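Local coordinates for protein putative oxidoreductase (PDB 3QHA) that is a putative NAD(P)-dependent oxidoreductase of the 3-hydroxyisobutyrate dehydrogenase type, probably oxidising an alcohol group of a substrate not yet identified, at residues Leu73-Val84 with Val100-Thr111. Residues are numbered along the deposited sequence; the frame is centred on the assembly and turned at random.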
# COMPACT_ATOMS: atom_id res chain seq x y z
N LEU B 73 31.00 15.52 -0.71
CA LEU B 73 29.95 14.54 -1.02
C LEU B 73 29.04 15.12 -2.09
O LEU B 73 28.32 16.09 -1.85
CB LEU B 73 29.16 14.20 0.25
CG LEU B 73 27.93 13.29 0.11
CD1 LEU B 73 28.28 11.96 -0.55
CD2 LEU B 73 27.29 13.07 1.46
N ILE B 74 29.06 14.50 -3.26
CA ILE B 74 28.39 15.03 -4.44
C ILE B 74 27.21 14.15 -4.81
O ILE B 74 27.38 12.97 -5.12
CB ILE B 74 29.36 15.10 -5.64
CG1 ILE B 74 30.55 15.99 -5.32
CG2 ILE B 74 28.63 15.61 -6.89
CD1 ILE B 74 31.71 15.81 -6.27
N HIS B 75 26.02 14.73 -4.79
CA HIS B 75 24.79 14.01 -5.09
C HIS B 75 24.40 14.20 -6.55
O HIS B 75 24.47 15.31 -7.08
CB HIS B 75 23.66 14.51 -4.20
CG HIS B 75 23.91 14.32 -2.73
ND1 HIS B 75 23.60 13.15 -2.07
CD2 HIS B 75 24.42 15.15 -1.80
CE1 HIS B 75 23.92 13.26 -0.80
NE2 HIS B 75 24.42 14.47 -0.60
N ILE B 76 23.98 13.11 -7.21
CA ILE B 76 23.57 13.16 -8.62
C ILE B 76 22.17 12.58 -8.81
O ILE B 76 21.93 11.41 -8.49
CB ILE B 76 24.57 12.40 -9.52
CG1 ILE B 76 25.95 13.05 -9.46
CG2 ILE B 76 24.07 12.36 -10.96
CD1 ILE B 76 27.02 12.22 -10.15
N THR B 77 21.26 13.40 -9.33
CA THR B 77 19.92 12.96 -9.72
C THR B 77 19.61 13.51 -11.10
O THR B 77 19.24 14.68 -11.24
CB THR B 77 18.85 13.46 -8.72
OG1 THR B 77 19.17 12.99 -7.40
CG2 THR B 77 17.46 12.95 -9.12
N VAL B 78 19.77 12.68 -12.13
CA VAL B 78 19.53 13.08 -13.52
C VAL B 78 18.66 12.03 -14.23
O VAL B 78 18.13 11.13 -13.59
CB VAL B 78 20.87 13.33 -14.27
CG1 VAL B 78 21.58 14.54 -13.69
CG2 VAL B 78 21.77 12.09 -14.21
N LEU B 79 18.50 12.16 -15.55
CA LEU B 79 17.45 11.44 -16.27
C LEU B 79 17.65 9.92 -16.37
O LEU B 79 16.72 9.16 -16.13
CB LEU B 79 17.30 12.01 -17.69
N ASP B 80 18.87 9.50 -16.72
CA ASP B 80 19.13 8.10 -17.09
C ASP B 80 20.60 7.71 -16.92
O ASP B 80 21.43 8.55 -16.56
CB ASP B 80 18.67 7.85 -18.54
CG ASP B 80 19.32 8.80 -19.55
OD1 ASP B 80 20.47 9.23 -19.34
OD2 ASP B 80 18.67 9.11 -20.57
N ASP B 81 20.93 6.43 -17.17
CA ASP B 81 22.31 5.93 -17.05
C ASP B 81 23.30 6.78 -17.82
O ASP B 81 24.31 7.23 -17.27
CB ASP B 81 22.45 4.50 -17.58
CG ASP B 81 21.86 3.47 -16.66
OD1 ASP B 81 22.63 2.63 -16.14
OD2 ASP B 81 20.63 3.50 -16.46
N ALA B 82 23.02 6.97 -19.11
CA ALA B 82 23.92 7.68 -20.01
C ALA B 82 24.37 9.01 -19.41
O ALA B 82 25.55 9.34 -19.45
CB ALA B 82 23.25 7.90 -21.36
N GLN B 83 23.41 9.75 -18.86
CA GLN B 83 23.70 11.05 -18.24
C GLN B 83 24.46 10.91 -16.91
O GLN B 83 25.32 11.74 -16.61
CB GLN B 83 22.41 11.85 -18.03
CG GLN B 83 21.95 12.58 -19.28
CD GLN B 83 20.59 13.25 -19.12
OE1 GLN B 83 20.28 13.81 -18.07
NE2 GLN B 83 19.77 13.19 -20.17
N VAL B 84 24.16 9.87 -16.13
CA VAL B 84 24.91 9.61 -14.90
C VAL B 84 26.38 9.34 -15.23
O VAL B 84 27.27 9.95 -14.63
CB VAL B 84 24.33 8.41 -14.10
CG1 VAL B 84 25.28 8.01 -12.98
CG2 VAL B 84 22.96 8.76 -13.54
N VAL B 100 33.26 11.48 -2.30
CA VAL B 100 32.18 10.50 -2.47
C VAL B 100 31.15 11.04 -3.46
O VAL B 100 30.75 12.20 -3.38
CB VAL B 100 31.48 10.18 -1.14
CG1 VAL B 100 30.44 9.09 -1.35
CG2 VAL B 100 32.49 9.77 -0.08
N ILE B 101 30.72 10.18 -4.38
CA ILE B 101 29.66 10.51 -5.32
C ILE B 101 28.47 9.59 -5.05
O ILE B 101 28.61 8.36 -5.12
CB ILE B 101 30.12 10.33 -6.78
CG1 ILE B 101 31.34 11.21 -7.06
CG2 ILE B 101 28.98 10.69 -7.74
CD1 ILE B 101 31.80 11.20 -8.50
N ALA B 102 27.32 10.18 -4.75
CA ALA B 102 26.09 9.44 -4.47
C ALA B 102 25.10 9.58 -5.62
O ALA B 102 24.66 10.69 -5.93
CB ALA B 102 25.47 9.92 -3.17
N ILE B 103 24.73 8.46 -6.23
CA ILE B 103 23.79 8.45 -7.35
C ILE B 103 22.38 8.07 -6.87
O ILE B 103 22.18 6.98 -6.32
CB ILE B 103 24.23 7.47 -8.45
CG1 ILE B 103 25.67 7.77 -8.88
CG2 ILE B 103 23.30 7.57 -9.65
CD1 ILE B 103 26.27 6.69 -9.77
N HIS B 104 21.42 8.97 -7.08
CA HIS B 104 20.05 8.78 -6.58
C HIS B 104 19.02 8.44 -7.66
O HIS B 104 17.94 7.96 -7.34
CB HIS B 104 19.59 10.04 -5.85
CG HIS B 104 20.50 10.46 -4.74
ND1 HIS B 104 20.70 9.69 -3.61
CD2 HIS B 104 21.26 11.56 -4.58
CE1 HIS B 104 21.55 10.31 -2.80
NE2 HIS B 104 21.90 11.45 -3.37
N SER B 105 19.34 8.71 -8.92
CA SER B 105 18.40 8.45 -10.01
C SER B 105 18.59 7.04 -10.57
O SER B 105 19.53 6.34 -10.20
CB SER B 105 18.56 9.49 -11.11
OG SER B 105 19.91 9.60 -11.53
N THR B 106 17.69 6.65 -11.47
CA THR B 106 17.67 5.29 -11.97
C THR B 106 18.92 4.93 -12.77
O THR B 106 19.32 5.65 -13.69
CB THR B 106 16.42 5.03 -12.84
OG1 THR B 106 15.24 5.32 -12.06
CG2 THR B 106 16.38 3.58 -13.30
N ILE B 107 19.54 3.83 -12.38
CA ILE B 107 20.65 3.22 -13.11
C ILE B 107 20.47 1.70 -13.10
O ILE B 107 19.72 1.16 -12.29
CB ILE B 107 22.02 3.61 -12.49
CG1 ILE B 107 22.11 3.19 -11.02
CG2 ILE B 107 22.27 5.10 -12.65
CD1 ILE B 107 23.36 3.69 -10.31
N SER B 108 21.15 1.02 -14.02
CA SER B 108 21.24 -0.44 -13.99
C SER B 108 22.15 -0.81 -12.82
O SER B 108 22.98 0.01 -12.42
CB SER B 108 21.81 -0.97 -15.30
OG SER B 108 23.16 -0.58 -15.46
N ASP B 109 22.01 -2.01 -12.27
CA ASP B 109 22.82 -2.38 -11.10
C ASP B 109 24.31 -2.57 -11.44
O ASP B 109 25.17 -2.36 -10.59
CB ASP B 109 22.25 -3.59 -10.33
CG ASP B 109 22.38 -4.90 -11.09
OD1 ASP B 109 22.73 -5.92 -10.45
OD2 ASP B 109 22.12 -4.93 -12.31
N THR B 110 24.62 -2.93 -12.69
CA THR B 110 26.01 -3.04 -13.13
C THR B 110 26.68 -1.67 -13.34
O THR B 110 27.90 -1.57 -13.28
CB THR B 110 26.16 -3.89 -14.41
OG1 THR B 110 25.07 -3.61 -15.30
CG2 THR B 110 26.16 -5.38 -14.06
N THR B 111 25.89 -0.62 -13.56
CA THR B 111 26.43 0.73 -13.74
C THR B 111 27.18 1.21 -12.50
O THR B 111 28.26 1.78 -12.61
CB THR B 111 25.32 1.75 -14.09
OG1 THR B 111 24.81 1.47 -15.40
CG2 THR B 111 25.86 3.17 -14.07
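Asp81, in the first turn of helix 81-92, reaches across to the start of helix 109-119, where its OD1 takes two firm bonds. Ser108 N lies 3.0 Å from Asp81 OD1 with an N-H...O angle of 176° and uses the syn lone pair, whereas the Thr111 hydroxyl comes in nearly along the C-O axis, OG1 to OD1 2.6 Å. These two donors fix the rotation of the carboxylate, and its other oxygen, OD2, rests against Ile107 CA. Thr111 OG1 has a weak hydrogen bond with Arg85 NH2, bringing a guanidinium group near the site.

Ser105 joins the loops after the strands: with chi1 52°, its OG sits between the backbone N and the carbonyl carbon, where it accepts from Val78 N (N to OG 3.1 Å). Val84 packs in the same helical turn as Asp81: CG1 meets Ile103 CD1 at 3.6 Å, while CG2 lies against Ser105 OG and Ile107 CG2.

Further back, strands 73-76 and 100-103 run parallel, paired in register by a ladder of Ile74 N to Val100 O, Ala102 N to Ile74 O, Ile76 N to Ala102 O and His104 N to Ile76 O, the last 2.9 Å. Ile76 CD1 presses on Ile101 CG2 at 3.5 Å, tighter than usual carbon contact. His75 ND1 and His104 NE2 share a 2.7 Å hydrogen bond made rim to rim, the ring planes only 18° apart. The bond of His104 ND1 to Ala129 O helps fix that ring's rotation, and Trp164 meets both rings steeply.

The contact closes the right-handed beta-alpha-beta unit of strand 73-76, helix 81-92 and strand 100-103 within the Rossmann domain. Helix 81-92 packs on Ile74 and Ile76, and helix 151-164 on Leu73 and Ala102; strands 18-21 and 125-132 flank the pair.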